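Local coordinates for protein KLLA0E03807p (Kluyveromyces lactis, PDB 3SQI) that is the DNA-binding domain of Ndc10, which probably binds centromeric DNA and serves as a platform for inner kinetochore assembly in budding yeast, at residues A[109-122]-A[133-147]. Sequence-based numbering, arbitrary orientation.
Sequences ILQKISINLWNPST and CQDKLKLLLDFQWKF
L110 lies level with Q144 and L117 with K136 across two helical segments, 109-118 and 133-147, that run nearly antiparallel, their axes at 158° and 9.3 Å apart at closest approach. L140 is a knob in the hole formed by I113, S114, L117 and W118: with CG anti to the backbone N (chi1 174°), its CD1 comes 3.5 Å from S114 CA, while CD2 lies over the W118 five-membered ring. L137 CD2 covers the six-membered ring on that same face, 3.9 Å from its centroid, giving a second CH-pi contact. At the other end L110 CD1 sits over the F147 face, 3.6 Å from the ring centroid and 15° off the normal. Q144 NE2 gives S114 OG only a weak bond and also donates to F195 O, as W118 NE1 does, while Q144 OE1 is hydrogen-bonded to T201 OG1. From helix 133-147 the extended K136 chain passes L117 O and carries NZ past the end of helix 109-118, to N119 O at 2.6 Å, in the carbonyl plane, and to T122 OG1 at 3.2 Å. A methionine in its place would probably leave both oxygens without this donor and the 119-122 segment less firmly held. N119 OD1 accepts from S121 N at 3.1 Å, closing an Asx turn. Helices 198-210 and 245-259 also pack on this pair, a buried antiparallel helical hairpin within the CBF3-subunit domain 2 family region.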
loop_
_atom_site.group_PDB
_atom_site.type_symbol
_atom_site.label_atom_id
_atom_site.label_comp_id
_atom_site.label_asym_id
_atom_site.label_seq_id
_atom_site.Cartn_x
_atom_site.Cartn_y
_atom_site.Cartn_z
ATOM N N ILE A 109 3.438 -1.596 -15.498
ATOM C CA ILE A 109 4.721 -2.157 -15.074
ATOM C C ILE A 109 4.448 -3.063 -13.894
ATOM O O ILE A 109 5.001 -4.159 -13.787
ATOM C CB ILE A 109 5.743 -1.088 -14.654
ATOM C CG1 ILE A 109 6.125 -0.197 -15.843
ATOM C CG2 ILE A 109 6.987 -1.758 -14.077
ATOM C CD1 ILE A 109 5.083 0.848 -16.208
ATOM N N LEU A 110 3.581 -2.589 -13.007
ATOM C CA LEU A 110 3.050 -3.419 -11.939
ATOM C C LEU A 110 2.471 -4.694 -12.549
ATOM O O LEU A 110 3.051 -5.770 -12.419
ATOM C CB LEU A 110 1.960 -2.659 -11.182
ATOM C CG LEU A 110 1.402 -3.312 -9.921
ATOM C CD1 LEU A 110 2.357 -3.117 -8.748
ATOM C CD2 LEU A 110 0.031 -2.742 -9.601
ATOM N N GLN A 111 1.353 -4.552 -13.257
ATOM C CA GLN A 111 0.675 -5.681 -13.890
ATOM C C GLN A 111 1.674 -6.581 -14.586
ATOM O O GLN A 111 1.897 -7.723 -14.171
ATOM C CB GLN A 111 -0.341 -5.196 -14.924
ATOM C CG GLN A 111 -1.438 -4.285 -14.393
ATOM C CD GLN A 111 -2.425 -3.897 -15.484
ATOM O OE1 GLN A 111 -2.234 -4.229 -16.654
ATOM N NE2 GLN A 111 -3.484 -3.193 -15.104
ATOM N N LYS A 112 2.320 -6.048 -15.614
ATOM C CA LYS A 112 3.246 -6.855 -16.401
ATOM C C LYS A 112 4.170 -7.700 -15.533
ATOM O O LYS A 112 4.413 -8.856 -15.853
ATOM C CB LYS A 112 4.060 -5.988 -17.361
ATOM C CG LYS A 112 5.242 -6.710 -17.981
ATOM C CD LYS A 112 4.800 -7.640 -19.092
ATOM C CE LYS A 112 5.991 -8.242 -19.814
ATOM N NZ LYS A 112 6.884 -7.180 -20.343
ATOM N N ILE A 113 4.645 -7.147 -14.422
ATOM C CA ILE A 113 5.486 -7.926 -13.527
ATOM C C ILE A 113 4.675 -8.939 -12.709
ATOM O O ILE A 113 4.934 -10.148 -12.758
ATOM C CB ILE A 113 6.318 -7.061 -12.563
ATOM C CG1 ILE A 113 7.505 -6.422 -13.283
ATOM C CG2 ILE A 113 6.831 -7.921 -11.424
ATOM C CD1 ILE A 113 8.821 -6.449 -12.486
ATOM N N SER A 114 3.729 -8.425 -11.923
ATOM C CA SER A 114 3.168 -9.198 -10.823
ATOM C C SER A 114 2.840 -10.580 -11.369
ATOM O O SER A 114 3.389 -11.596 -10.933
ATOM C CB SER A 114 1.931 -8.523 -10.264
ATOM O OG SER A 114 2.162 -7.165 -9.990
ATOM N N ILE A 115 2.041 -10.583 -12.424
ATOM C CA ILE A 115 1.630 -11.810 -13.111
ATOM C C ILE A 115 2.781 -12.805 -13.337
ATOM O O ILE A 115 2.753 -13.942 -12.851
ATOM C CB ILE A 115 0.962 -11.466 -14.451
ATOM C CG1 ILE A 115 0.272 -12.676 -15.067
ATOM C CG2 ILE A 115 1.943 -10.815 -15.418
ATOM C CD1 ILE A 115 -0.119 -12.445 -16.495
ATOM N N ASN A 116 3.777 -12.384 -14.104
ATOM C CA ASN A 116 4.953 -13.213 -14.374
ATOM C C ASN A 116 5.614 -13.775 -13.112
ATOM O O ASN A 116 6.126 -14.895 -13.124
ATOM C CB ASN A 116 6.005 -12.438 -15.178
ATOM C CG ASN A 116 5.574 -12.170 -16.603
ATOM O OD1 ASN A 116 5.850 -12.958 -17.506
ATOM N ND2 ASN A 116 4.893 -11.057 -16.812
ATOM N N LEU A 117 5.638 -12.989 -12.039
ATOM C CA LEU A 117 6.227 -13.445 -10.782
ATOM C C LEU A 117 5.322 -14.410 -10.002
ATOM O O LEU A 117 5.801 -15.178 -9.166
ATOM C CB LEU A 117 6.666 -12.267 -9.913
ATOM C CG LEU A 117 8.115 -11.844 -10.168
ATOM C CD1 LEU A 117 8.675 -11.040 -8.990
ATOM C CD2 LEU A 117 8.951 -13.063 -10.411
ATOM N N TRP A 118 4.021 -14.369 -10.279
ATOM C CA TRP A 118 3.102 -15.382 -9.772
ATOM C C TRP A 118 3.278 -16.695 -10.537
ATOM O O TRP A 118 3.249 -17.771 -9.944
ATOM C CB TRP A 118 1.647 -14.910 -9.876
ATOM C CG TRP A 118 1.238 -13.924 -8.816
ATOM C CD1 TRP A 118 1.052 -12.581 -8.971
ATOM C CD2 TRP A 118 0.964 -14.211 -7.440
ATOM N NE1 TRP A 118 0.683 -12.013 -7.775
ATOM C CE2 TRP A 118 0.624 -12.992 -6.820
ATOM C CE3 TRP A 118 0.980 -15.377 -6.672
ATOM C CZ2 TRP A 118 0.299 -12.910 -5.469
ATOM C CZ3 TRP A 118 0.660 -15.294 -5.333
ATOM C CH2 TRP A 118 0.321 -14.069 -4.744
ATOM N N ASN A 119 3.487 -16.602 -11.849
ATOM C CA ASN A 119 3.542 -17.788 -12.707
ATOM C C ASN A 119 4.592 -18.785 -12.235
ATOM O O ASN A 119 5.791 -18.500 -12.259
ATOM C CB ASN A 119 3.808 -17.373 -14.157
ATOM C CG ASN A 119 3.945 -18.556 -15.102
ATOM O OD1 ASN A 119 3.586 -19.690 -14.775
ATOM N ND2 ASN A 119 4.463 -18.287 -16.293
ATOM N N PRO A 120 4.132 -19.977 -11.823
ATOM C CA PRO A 120 4.971 -20.985 -11.179
ATOM C C PRO A 120 5.974 -21.591 -12.142
ATOM O O PRO A 120 7.043 -22.020 -11.706
ATOM C CB PRO A 120 3.957 -22.032 -10.726
ATOM C CG PRO A 120 2.832 -21.889 -11.671
ATOM C CD PRO A 120 2.736 -20.430 -11.945
ATOM N N SER A 121 5.644 -21.631 -13.429
ATOM C CA SER A 121 6.595 -22.155 -14.401
ATOM C C SER A 121 7.141 -21.058 -15.309
ATOM O O SER A 121 6.463 -20.577 -16.219
ATOM C CB SER A 121 5.968 -23.288 -15.224
ATOM O OG SER A 121 4.644 -22.970 -15.621
ATOM N N THR A 122 8.389 -20.682 -15.062
ATOM C CA THR A 122 9.071 -19.718 -15.901
ATOM C C THR A 122 10.226 -20.441 -16.567
ATOM O O THR A 122 11.244 -20.720 -15.934
ATOM C CB THR A 122 9.622 -18.554 -15.061
ATOM O OG1 THR A 122 10.346 -19.084 -13.943
ATOM C CG2 THR A 122 8.481 -17.641 -14.557
ATOM N N CYS A 133 8.861 -20.833 -5.616
ATOM C CA CYS A 133 7.835 -19.808 -5.728
ATOM C C CYS A 133 7.933 -18.819 -4.568
ATOM O O CYS A 133 7.327 -17.740 -4.598
ATOM C CB CYS A 133 6.444 -20.442 -5.768
ATOM S SG CYS A 133 5.951 -21.040 -7.401
ATOM N N GLN A 134 8.713 -19.185 -3.555
ATOM C CA GLN A 134 8.884 -18.327 -2.390
ATOM C C GLN A 134 9.874 -17.205 -2.680
ATOM O O GLN A 134 9.763 -16.115 -2.121
ATOM C CB GLN A 134 9.336 -19.125 -1.165
ATOM C CG GLN A 134 9.236 -18.334 0.132
ATOM C CD GLN A 134 9.827 -19.065 1.326
ATOM O OE1 GLN A 134 9.943 -20.290 1.327
ATOM N NE2 GLN A 134 10.207 -18.307 2.352
ATOM N N ASP A 135 10.842 -17.469 -3.550
ATOM C CA ASP A 135 11.771 -16.425 -3.973
ATOM C C ASP A 135 11.044 -15.386 -4.827
ATOM O O ASP A 135 11.087 -14.172 -4.545
ATOM C CB ASP A 135 12.933 -17.043 -4.740
ATOM C CG ASP A 135 13.672 -18.087 -3.927
ATOM O OD1 ASP A 135 14.004 -17.800 -2.757
ATOM O OD2 ASP A 135 13.910 -19.196 -4.452
ATOM N N LYS A 136 10.352 -15.877 -5.855
ATOM C CA LYS A 136 9.493 -15.034 -6.676
ATOM C C LYS A 136 8.563 -14.196 -5.809
ATOM O O LYS A 136 8.466 -12.982 -5.984
ATOM C CB LYS A 136 8.651 -15.877 -7.637
ATOM C CG LYS A 136 9.435 -16.696 -8.644
ATOM C CD LYS A 136 8.483 -17.341 -9.640
ATOM C CE LYS A 136 9.211 -18.218 -10.643
ATOM N NZ LYS A 136 8.255 -18.878 -11.581
ATOM N N LEU A 137 7.870 -14.837 -4.873
ATOM C CA LEU A 137 6.935 -14.092 -4.034
ATOM C C LEU A 137 7.620 -13.093 -3.099
ATOM O O LEU A 137 7.078 -12.029 -2.824
ATOM C CB LEU A 137 6.016 -15.032 -3.259
ATOM C CG LEU A 137 4.935 -15.633 -4.153
ATOM C CD1 LEU A 137 3.830 -16.232 -3.318
ATOM C CD2 LEU A 137 4.383 -14.560 -5.072
ATOM N N LYS A 138 8.807 -13.431 -2.613
ATOM C CA LYS A 138 9.524 -12.531 -1.724
ATOM C C LYS A 138 9.793 -11.229 -2.471
ATOM O O LYS A 138 9.395 -10.127 -2.032
ATOM C CB LYS A 138 10.832 -13.177 -1.269
ATOM C CG LYS A 138 11.388 -12.616 0.027
ATOM C CD LYS A 138 12.513 -13.482 0.578
ATOM C CE LYS A 138 12.191 -14.958 0.451
ATOM N NZ LYS A 138 12.977 -15.586 -0.654
ATOM N N LEU A 139 10.448 -11.360 -3.623
ATOM C CA LEU A 139 10.705 -10.181 -4.435
ATOM C C LEU A 139 9.395 -9.453 -4.703
ATOM O O LEU A 139 9.254 -8.274 -4.388
ATOM C CB LEU A 139 11.367 -10.550 -5.762
ATOM C CG LEU A 139 11.873 -9.346 -6.561
ATOM C CD1 LEU A 139 13.011 -8.661 -5.816
ATOM C CD2 LEU A 139 12.320 -9.750 -7.954
ATOM N N LEU A 140 8.428 -10.172 -5.261
ATOM C CA LEU A 140 7.176 -9.556 -5.674
ATOM C C LEU A 140 6.544 -8.747 -4.553
ATOM O O LEU A 140 5.954 -7.708 -4.801
ATOM C CB LEU A 140 6.183 -10.605 -6.173
ATOM C CG LEU A 140 4.803 -10.017 -6.474
ATOM C CD1 LEU A 140 4.857 -9.163 -7.735
ATOM C CD2 LEU A 140 3.737 -11.097 -6.589
ATOM N N LEU A 141 6.643 -9.229 -3.320
ATOM C CA LEU A 141 6.074 -8.494 -2.200
ATOM C C LEU A 141 6.876 -7.226 -2.010
ATOM O O LEU A 141 6.305 -6.151 -1.855
ATOM C CB LEU A 141 6.081 -9.305 -0.905
ATOM C CG LEU A 141 5.414 -8.562 0.258
ATOM C CD1 LEU A 141 3.915 -8.781 0.209
ATOM C CD2 LEU A 141 5.964 -8.991 1.610
ATOM N N ASP A 142 8.199 -7.329 -2.039
ATOM C CA ASP A 142 8.982 -6.098 -1.906
ATOM C C ASP A 142 8.621 -5.040 -2.967
ATOM O O ASP A 142 8.435 -3.860 -2.655
ATOM C CB ASP A 142 10.473 -6.379 -1.942
ATOM C CG ASP A 142 11.285 -5.145 -1.670
ATOM O OD1 ASP A 142 11.781 -4.531 -2.638
ATOM O OD2 ASP A 142 11.408 -4.775 -0.483
ATOM N N PHE A 143 8.515 -5.477 -4.217
ATOM C CA PHE A 143 8.115 -4.604 -5.316
ATOM C C PHE A 143 6.711 -4.015 -5.144
ATOM O O PHE A 143 6.542 -2.801 -5.160
ATOM C CB PHE A 143 8.210 -5.368 -6.637
ATOM C CG PHE A 143 7.694 -4.608 -7.824
ATOM C CD1 PHE A 143 8.422 -3.560 -8.364
ATOM C CD2 PHE A 143 6.497 -4.961 -8.421
ATOM C CE1 PHE A 143 7.950 -2.865 -9.467
ATOM C CE2 PHE A 143 6.021 -4.274 -9.523
ATOM C CZ PHE A 143 6.748 -3.223 -10.047
ATOM N N GLN A 144 5.707 -4.874 -4.987
ATOM C CA GLN A 144 4.321 -4.429 -4.866
ATOM C C GLN A 144 4.216 -3.444 -3.703
ATOM O O GLN A 144 3.408 -2.505 -3.707
ATOM C CB GLN A 144 3.394 -5.626 -4.618
ATOM C CG GLN A 144 3.414 -6.701 -5.696
ATOM C CD GLN A 144 2.082 -7.440 -5.815
ATOM O OE1 GLN A 144 1.412 -7.711 -4.812
ATOM N NE2 GLN A 144 1.684 -7.753 -7.048
ATOM N N TRP A 145 5.055 -3.680 -2.702
ATOM C CA TRP A 145 5.070 -2.890 -1.485
ATOM C C TRP A 145 5.611 -1.495 -1.768
ATOM O O TRP A 145 4.953 -0.511 -1.463
ATOM C CB TRP A 145 5.945 -3.590 -0.456
ATOM C CG TRP A 145 5.966 -2.947 0.879
ATOM C CD1 TRP A 145 5.105 -2.007 1.346
ATOM C CD2 TRP A 145 6.902 -3.205 1.934
ATOM N NE1 TRP A 145 5.443 -1.657 2.637
ATOM C CE2 TRP A 145 6.546 -2.377 3.019
ATOM C CE3 TRP A 145 8.008 -4.055 2.066
ATOM C CZ2 TRP A 145 7.255 -2.373 4.224
ATOM C CZ3 TRP A 145 8.716 -4.048 3.259
ATOM C CH2 TRP A 145 8.337 -3.211 4.322
ATOM N N LYS A 146 6.803 -1.406 -2.361
ATOM C CA LYS A 146 7.349 -0.101 -2.750
ATOM C C LYS A 146 6.345 0.625 -3.632
ATOM O O LYS A 146 5.921 1.735 -3.340
ATOM C CB LYS A 146 8.657 -0.266 -3.514
ATOM C CG LYS A 146 9.180 1.006 -4.124
ATOM C CD LYS A 146 9.706 1.947 -3.059
ATOM C CE LYS A 146 10.688 2.987 -3.635
ATOM N NZ LYS A 146 10.063 3.943 -4.606
ATOM N N PHE A 147 5.940 -0.042 -4.699
ATOM C CA PHE A 147 4.968 0.499 -5.630
ATOM C C PHE A 147 3.741 1.102 -4.941
ATOM O O PHE A 147 3.292 2.175 -5.324
ATOM C CB PHE A 147 4.525 -0.612 -6.574
ATOM C CG PHE A 147 3.895 -0.125 -7.834
ATOM C CD1 PHE A 147 4.566 -0.246 -9.041
ATOM C CD2 PHE A 147 2.627 0.436 -7.822
ATOM C CE1 PHE A 147 3.988 0.192 -10.218
ATOM C CE2 PHE A 147 2.044 0.883 -8.999
ATOM C CZ PHE A 147 2.727 0.763 -10.200
#